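Multisubunit Na+/H+ antiporter, D subunit (PDB 6Z16) probably forms one of the membrane subunits of the Mrp complex that exchange sodium ions for protons across the bacterial cell membrane. Local coordinates at residues L229-L241 and N294-A306. Residues are numbered along the deposited sequence; the frame is centred on the assembly and turned at random.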
ATOM      1  N   LEU D 229      36.098  43.854 -36.816  1.00 50.27           N
ATOM      2  CA  LEU D 229      34.899  44.663 -37.013  1.00 47.04           C
ATOM      3  C   LEU D 229      34.541  45.077 -38.449  1.00 36.02           C
ATOM      4  O   LEU D 229      33.338  45.137 -38.730  1.00 43.47           O
ATOM      5  CB  LEU D 229      34.994  45.884 -36.088  1.00 48.43           C
ATOM      6  CG  LEU D 229      33.736  46.713 -35.819  1.00 46.27           C
ATOM      7  CD1 LEU D 229      33.707  47.125 -34.384  1.00 39.56           C
ATOM      8  CD2 LEU D 229      33.721  47.955 -36.644  1.00 44.52           C
ATOM      9  N   PRO D 230      35.478  45.397 -39.372  1.00 32.16           N
ATOM     10  CA  PRO D 230      35.039  45.734 -40.747  1.00 34.89           C
ATOM     11  C   PRO D 230      34.249  44.667 -41.493  1.00 37.67           C
ATOM     12  O   PRO D 230      33.170  44.977 -42.010  1.00 37.91           O
ATOM     13  CB  PRO D 230      36.357  46.052 -41.449  1.00 36.32           C
ATOM     14  CG  PRO D 230      37.166  46.634 -40.406  1.00 34.25           C
ATOM     15  CD  PRO D 230      36.866  45.870 -39.172  1.00 30.12           C
ATOM     16  N   GLY D 231      34.723  43.423 -41.556  1.00 41.38           N
ATOM     17  CA  GLY D 231      33.959  42.396 -42.254  1.00 43.90           C
ATOM     18  C   GLY D 231      32.693  42.001 -41.516  1.00 34.21           C
ATOM     19  O   GLY D 231      31.642  41.769 -42.134  1.00 36.07           O
ATOM     20  N   ALA D 232      32.772  41.950 -40.182  1.00 28.75           N
ATOM     21  CA  ALA D 232      31.631  41.586 -39.350  1.00 28.09           C
ATOM     22  C   ALA D 232      30.501  42.591 -39.485  1.00 35.71           C
ATOM     23  O   ALA D 232      29.327  42.213 -39.490  1.00 36.21           O
ATOM     24  CB  ALA D 232      32.059  41.469 -37.891  1.00 36.90           C
ATOM     25  N   TYR D 233      30.828  43.876 -39.601  1.00 41.70           N
ATOM     26  CA  TYR D 233      29.757  44.835 -39.816  1.00 32.41           C
ATOM     27  C   TYR D 233      29.476  45.075 -41.290  1.00 24.74           C
ATOM     28  O   TYR D 233      28.492  45.737 -41.614  1.00 21.02           O
ATOM     29  CB  TYR D 233      30.052  46.163 -39.119  1.00 30.75           C
ATOM     30  CG  TYR D 233      29.908  46.133 -37.613  1.00 58.16           C
ATOM     31  CD1 TYR D 233      29.464  44.997 -36.950  1.00 69.59           C
ATOM     32  CD2 TYR D 233      30.148  47.269 -36.861  1.00 71.50           C
ATOM     33  CE1 TYR D 233      29.327  44.977 -35.583  1.00 75.65           C
ATOM     34  CE2 TYR D 233      30.003  47.261 -35.489  1.00 79.83           C
ATOM     35  CZ  TYR D 233      29.593  46.114 -34.859  1.00 82.45           C
ATOM     36  OH  TYR D 233      29.446  46.103 -33.495  1.00 85.23           O
ATOM     37  N   TYR D 234      30.302  44.558 -42.189  1.00 26.81           N
ATOM     38  CA  TYR D 234      29.925  44.575 -43.591  1.00 34.30           C
ATOM     39  C   TYR D 234      28.900  43.499 -43.912  1.00 34.30           C
ATOM     40  O   TYR D 234      28.179  43.622 -44.907  1.00 33.45           O
ATOM     41  CB  TYR D 234      31.165  44.408 -44.469  1.00 43.12           C
ATOM     42  CG  TYR D 234      30.911  44.657 -45.930  1.00 54.70           C
ATOM     43  CD1 TYR D 234      30.746  45.945 -46.408  1.00 51.98           C
ATOM     44  CD2 TYR D 234      30.830  43.609 -46.831  1.00 61.47           C
ATOM     45  CE1 TYR D 234      30.507  46.186 -47.742  1.00 50.21           C
ATOM     46  CE2 TYR D 234      30.594  43.838 -48.168  1.00 68.89           C
ATOM     47  CZ  TYR D 234      30.433  45.129 -48.617  1.00 59.24           C
ATOM     48  OH  TYR D 234      30.197  45.370 -49.948  1.00 59.64           O
ATOM     49  N   ALA D 235      28.808  42.458 -43.081  1.00 40.63           N
ATOM     50  CA  ALA D 235      27.833  41.379 -43.274  1.00 37.58           C
ATOM     51  C   ALA D 235      26.334  41.690 -43.085  1.00 39.23           C
ATOM     52  O   ALA D 235      25.569  41.403 -44.013  1.00 39.21           O
ATOM     53  CB  ALA D 235      28.213  40.203 -42.372  1.00 42.73           C
ATOM     54  N   PRO D 236      25.848  42.223 -41.951  1.00 41.19           N
ATOM     55  CA  PRO D 236      24.417  42.061 -41.610  1.00 38.91           C
ATOM     56  C   PRO D 236      23.523  42.997 -42.405  1.00 41.35           C
ATOM     57  O   PRO D 236      24.018  43.905 -43.086  1.00 54.41           O
ATOM     58  CB  PRO D 236      24.381  42.417 -40.120  1.00 38.69           C
ATOM     59  CG  PRO D 236      25.388  43.427 -39.995  1.00 37.93           C
ATOM     60  CD  PRO D 236      26.499  43.061 -40.925  1.00 46.01           C
ATOM     61  N   PRO D 237      22.201  42.802 -42.360  1.00 53.08           N
ATOM     62  CA  PRO D 237      21.287  43.778 -42.969  1.00 62.59           C
ATOM     63  C   PRO D 237      21.222  45.079 -42.181  1.00 53.69           C
ATOM     64  O   PRO D 237      21.767  45.213 -41.086  1.00 54.01           O
ATOM     65  CB  PRO D 237      19.938  43.055 -42.960  1.00 61.52           C
ATOM     66  CG  PRO D 237      20.284  41.626 -42.947  1.00 55.03           C
ATOM     67  CD  PRO D 237      21.511  41.527 -42.099  1.00 57.44           C
ATOM     68  N   THR D 238      20.483  46.038 -42.758  1.00 46.92           N
ATOM     69  CA  THR D 238      20.615  47.440 -42.357  1.00 50.18           C
ATOM     70  C   THR D 238      20.090  47.766 -40.954  1.00 53.19           C
ATOM     71  O   THR D 238      20.827  48.431 -40.202  1.00 56.46           O
ATOM     72  CB  THR D 238      19.992  48.342 -43.430  1.00 46.88           C
ATOM     73  OG1 THR D 238      20.706  48.186 -44.661  1.00 44.36           O
ATOM     74  CG2 THR D 238      20.032  49.792 -43.004  1.00 49.85           C
ATOM     75  N   PRO D 239      18.874  47.368 -40.525  1.00 44.86           N
ATOM     76  CA  PRO D 239      18.494  47.715 -39.143  1.00 41.64           C
ATOM     77  C   PRO D 239      19.269  46.940 -38.092  1.00 41.57           C
ATOM     78  O   PRO D 239      19.524  47.477 -37.005  1.00 42.17           O
ATOM     79  CB  PRO D 239      17.000  47.393 -39.094  1.00 41.09           C
ATOM     80  CG  PRO D 239      16.815  46.360 -40.093  1.00 40.65           C
ATOM     81  CD  PRO D 239      17.743  46.686 -41.198  1.00 34.27           C
ATOM     82  N   VAL D 240      19.680  45.710 -38.411  1.00 46.34           N
ATOM     83  CA  VAL D 240      20.566  44.944 -37.541  1.00 47.56           C
ATOM     84  C   VAL D 240      21.906  45.654 -37.402  1.00 41.02           C
ATOM     85  O   VAL D 240      22.460  45.768 -36.301  1.00 38.47           O
ATOM     86  CB  VAL D 240      20.733  43.520 -38.102  1.00 45.86           C
ATOM     87  CG1 VAL D 240      21.672  42.711 -37.246  1.00 37.28           C
ATOM     88  CG2 VAL D 240      19.391  42.837 -38.227  1.00 38.04           C
ATOM     89  N   LEU D 241      22.413  46.190 -38.512  1.00 43.48           N
ATOM     90  CA  LEU D 241      23.673  46.920 -38.505  1.00 41.96           C
ATOM     91  C   LEU D 241      23.561  48.233 -37.744  1.00 39.02           C
ATOM     92  O   LEU D 241      24.514  48.649 -37.079  1.00 42.97           O
ATOM     93  CB  LEU D 241      24.116  47.164 -39.940  1.00 32.28           C
ATOM     94  CG  LEU D 241      25.391  47.947 -40.156  1.00 27.93           C
ATOM     95  CD1 LEU D 241      26.534  47.279 -39.460  1.00 40.29           C
ATOM     96  CD2 LEU D 241      25.636  48.006 -41.626  1.00 34.87           C
ATOM     97  N   ASN D 294      35.947  54.015 -50.876  1.00 49.43           N
ATOM     98  CA  ASN D 294      34.858  54.579 -51.666  1.00 52.15           C
ATOM     99  C   ASN D 294      33.598  53.732 -51.527  1.00 63.31           C
ATOM    100  O   ASN D 294      32.878  53.491 -52.495  1.00 67.81           O
ATOM    101  CB  ASN D 294      35.249  54.705 -53.132  1.00 55.12           C
ATOM    102  CG  ASN D 294      36.395  55.662 -53.350  1.00 67.56           C
ATOM    103  OD1 ASN D 294      37.471  55.265 -53.792  1.00 72.20           O
ATOM    104  ND2 ASN D 294      36.176  56.930 -53.035  1.00 67.75           N
ATOM    105  N   ASP D 295      33.341  53.248 -50.315  1.00 66.10           N
ATOM    106  CA  ASP D 295      32.222  52.367 -50.018  1.00 53.33           C
ATOM    107  C   ASP D 295      31.567  52.874 -48.742  1.00 55.75           C
ATOM    108  O   ASP D 295      32.263  53.101 -47.749  1.00 63.08           O
ATOM    109  CB  ASP D 295      32.711  50.930 -49.851  1.00 67.33           C
ATOM    110  CG  ASP D 295      31.602  49.927 -49.916  1.00 88.23           C
ATOM    111  OD1 ASP D 295      30.453  50.342 -50.114  1.00 97.36           O
ATOM    112  OD2 ASP D 295      31.875  48.722 -49.768  1.00 88.52           O
ATOM    113  N   MET D 296      30.237  53.034 -48.765  1.00 49.15           N
ATOM    114  CA  MET D 296      29.537  53.790 -47.721  1.00 41.28           C
ATOM    115  C   MET D 296      29.598  53.096 -46.367  1.00 42.07           C
ATOM    116  O   MET D 296      29.864  53.742 -45.338  1.00 42.46           O
ATOM    117  CB  MET D 296      28.077  54.016 -48.119  1.00 47.01           C
ATOM    118  CG  MET D 296      27.869  54.956 -49.276  1.00 52.28           C
ATOM    119  SD  MET D 296      26.143  55.363 -49.582  1.00 63.68           S
ATOM    120  CE  MET D 296      25.567  53.885 -50.400  1.00 48.20           C
ATOM    121  N   ARG D 297      29.353  51.779 -46.354  1.00 38.00           N
ATOM    122  CA  ARG D 297      29.343  51.017 -45.109  1.00 38.85           C
ATOM    123  C   ARG D 297      30.710  51.034 -44.440  1.00 39.67           C
ATOM    124  O   ARG D 297      30.799  51.228 -43.225  1.00 34.89           O
ATOM    125  CB  ARG D 297      28.884  49.581 -45.375  1.00 41.05           C
ATOM    126  CG  ARG D 297      27.419  49.447 -45.766  1.00 38.95           C
ATOM    127  CD  ARG D 297      27.094  48.058 -46.275  1.00 35.10           C
ATOM    128  NE  ARG D 297      27.015  47.008 -45.273  1.00 50.73           N
ATOM    129  CZ  ARG D 297      25.878  46.527 -44.788  1.00 48.45           C
ATOM    130  NH1 ARG D 297      24.718  46.990 -45.226  1.00 46.63           N
ATOM    131  NH2 ARG D 297      25.902  45.561 -43.886  1.00 47.27           N
ATOM    132  N   TYR D 298      31.786  50.903 -45.228  1.00 32.80           N
ATOM    133  CA  TYR D 298      33.135  50.968 -44.670  1.00 35.32           C
ATOM    134  C   TYR D 298      33.459  52.338 -44.103  1.00 40.08           C
ATOM    135  O   TYR D 298      34.155  52.429 -43.084  1.00 45.34           O
ATOM    136  CB  TYR D 298      34.175  50.597 -45.720  1.00 40.07           C
ATOM    137  CG  TYR D 298      34.278  49.124 -45.982  1.00 58.96           C
ATOM    138  CD1 TYR D 298      34.882  48.287 -45.057  1.00 53.60           C
ATOM    139  CD2 TYR D 298      33.816  48.574 -47.160  1.00 65.90           C
ATOM    140  CE1 TYR D 298      34.993  46.941 -45.285  1.00 57.92           C
ATOM    141  CE2 TYR D 298      33.928  47.221 -47.402  1.00 67.87           C
ATOM    142  CZ  TYR D 298      34.518  46.412 -46.458  1.00 63.54           C
ATOM    143  OH  TYR D 298      34.639  45.064 -46.682  1.00 63.16           O
ATOM    144  N   ILE D 299      32.953  53.399 -44.733  1.00 27.21           N
ATOM    145  CA  ILE D 299      33.166  54.751 -44.227  1.00 27.65           C
ATOM    146  C   ILE D 299      32.518  54.912 -42.860  1.00 25.40           C
ATOM    147  O   ILE D 299      33.154  55.391 -41.912  1.00 21.17           O
ATOM    148  CB  ILE D 299      32.650  55.785 -45.242  1.00 37.56           C
ATOM    149  CG1 ILE D 299      33.532  55.772 -46.485  1.00 37.82           C
ATOM    150  CG2 ILE D 299      32.639  57.169 -44.647  1.00 38.33           C
ATOM    151  CD1 ILE D 299      32.933  56.447 -47.672  1.00 26.98           C
ATOM    152  N   VAL D 300      31.279  54.431 -42.710  1.00 21.62           N
ATOM    153  CA  VAL D 300      30.607  54.585 -41.419  1.00 23.97           C
ATOM    154  C   VAL D 300      31.233  53.673 -40.354  1.00 34.13           C
ATOM    155  O   VAL D 300      31.308  54.043 -39.173  1.00 32.48           O
ATOM    156  CB  VAL D 300      29.094  54.345 -41.589  1.00 24.93           C
ATOM    157  CG1 VAL D 300      28.345  54.651 -40.308  1.00 30.36           C
ATOM    158  CG2 VAL D 300      28.558  55.192 -42.710  1.00 25.45           C
ATOM    159  N   ILE D 301      31.751  52.508 -40.767  1.00 31.39           N
ATOM    160  CA  ILE D 301      32.440  51.587 -39.856  1.00 35.10           C
ATOM    161  C   ILE D 301      33.712  52.219 -39.292  1.00 32.18           C
ATOM    162  O   ILE D 301      33.968  52.195 -38.075  1.00 29.60           O
ATOM    163  CB  ILE D 301      32.731  50.264 -40.595  1.00 40.35           C
ATOM    164  CG1 ILE D 301      31.478  49.403 -40.706  1.00 29.66           C
ATOM    165  CG2 ILE D 301      33.852  49.488 -39.965  1.00 43.64           C
ATOM    166  CD1 ILE D 301      31.592  48.342 -41.757  1.00 19.24           C
ATOM    167  N   TYR D 302      34.525  52.812 -40.161  1.00 26.57           N
ATOM    168  CA  TYR D 302      35.723  53.460 -39.650  1.00 23.78           C
ATOM    169  C   TYR D 302      35.420  54.757 -38.912  1.00 28.00           C
ATOM    170  O   TYR D 302      36.213  55.158 -38.052  1.00 31.15           O
ATOM    171  CB  TYR D 302      36.723  53.663 -40.779  1.00 18.35           C
ATOM    172  CG  TYR D 302      37.417  52.374 -41.138  1.00 27.24           C
ATOM    173  CD1 TYR D 302      38.452  51.891 -40.353  1.00 28.36           C
ATOM    174  CD2 TYR D 302      37.043  51.638 -42.245  1.00 22.38           C
ATOM    175  CE1 TYR D 302      39.086  50.714 -40.662  1.00 32.16           C
ATOM    176  CE2 TYR D 302      37.669  50.463 -42.560  1.00 26.80           C
ATOM    177  CZ  TYR D 302      38.692  50.007 -41.767  1.00 30.08           C
ATOM    178  OH  TYR D 302      39.328  48.834 -42.084  1.00 32.07           O
ATOM    179  N   ASN D 303      34.266  55.385 -39.161  1.00 27.87           N
ATOM    180  CA  ASN D 303      33.872  56.494 -38.295  1.00 30.70           C
ATOM    181  C   ASN D 303      33.472  56.019 -36.902  1.00 34.56           C
ATOM    182  O   ASN D 303      33.693  56.750 -35.923  1.00 37.94           O
ATOM    183  CB  ASN D 303      32.741  57.313 -38.913  1.00 43.15           C
ATOM    184  CG  ASN D 303      33.184  58.088 -40.126  1.00 49.12           C
ATOM    185  OD1 ASN D 303      32.573  58.030 -41.183  1.00 51.48           O
ATOM    186  ND2 ASN D 303      34.286  58.785 -39.990  1.00 41.85           N
ATOM    187  N   ILE D 304      32.892  54.812 -36.793  1.00 35.15           N
ATOM    188  CA  ILE D 304      32.671  54.198 -35.478  1.00 41.03           C
ATOM    189  C   ILE D 304      33.992  54.040 -34.742  1.00 43.71           C
ATOM    190  O   ILE D 304      34.113  54.404 -33.564  1.00 39.83           O
ATOM    191  CB  ILE D 304      31.967  52.834 -35.605  1.00 38.07           C
ATOM    192  CG1 ILE D 304      30.579  52.946 -36.202  1.00 33.87           C
ATOM    193  CG2 ILE D 304      31.863  52.138 -34.256  1.00 30.29           C
ATOM    194  CD1 ILE D 304      30.058  51.600 -36.567  1.00 35.51           C
ATOM    195  N   ILE D 305      35.003  53.511 -35.444  1.00 44.48           N
ATOM    196  CA  ILE D 305      36.314  53.270 -34.827  1.00 44.94           C
ATOM    197  C   ILE D 305      36.959  54.579 -34.366  1.00 45.26           C
ATOM    198  O   ILE D 305      37.481  54.673 -33.243  1.00 38.11           O
ATOM    199  CB  ILE D 305      37.221  52.496 -35.799  1.00 40.38           C
ATOM    200  CG1 ILE D 305      36.619  51.130 -36.102  1.00 42.97           C
ATOM    201  CG2 ILE D 305      38.604  52.310 -35.216  1.00 37.87           C
ATOM    202  CD1 ILE D 305      37.340  50.383 -37.178  1.00 46.66           C
ATOM    203  N   ALA D 306      36.867  55.625 -35.196  1.00 41.46           N
ATOM    204  CA  ALA D 306      37.451  56.918 -34.847  1.00 32.46           C
ATOM    205  C   ALA D 306      36.750  57.563 -33.654  1.00 37.55           C
ATOM    206  O   ALA D 306      37.414  58.107 -32.760  1.00 43.36           O
ATOM    207  CB  ALA D 306      37.413  57.846 -36.057  1.00 17.86           C
TER
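R297 reaches across to the backbone of 229-241 and gives its NH2 to three carbonyls there. The main bond is to P236 O, 2.6 Å from R297 NH2, with an N-H...O angle of 152°; the oxygen sits at the guanidinium edge, and the nitrogen lies in the carbonyl plane. R297 NH2 also makes two weak bonds, to Y234 O and Y233 O. A bend at chi3 brings the guanidinium round to them, and L241 CD2 lies over one of its faces, 3.5 Å from R297 CZ. A leucine in place of R297 would probably leave these three carbonyls without their shared donor and let the turn through P236 shift. In this Mrp antiporter subunit of the complex I-related family, the turn at 235-237 links helix 229-234 to helix 238-247, and helix 296-315 packs beside it. The axes of 229-234 and 296-306 run 129° apart, 10.0 Å at closest approach. Beyond the arginine, Y234 and Y298 lie nearly parallel, planes 17° apart, but offset enough to share little of their faces; Y234 CD1 is 3.6 Å from Y298 CE2. Y298 in turn stacks on Y293. Further along, I301 fits its CD1 against Y233 CB at 3.8 Å and its CG2 against L229 CD2 at 3.7 Å. The P230 ring sets CG 3.5 Å from Y302 OH, and M609 of the neighbouring Na+/H+ antiporter chain packs on both residues.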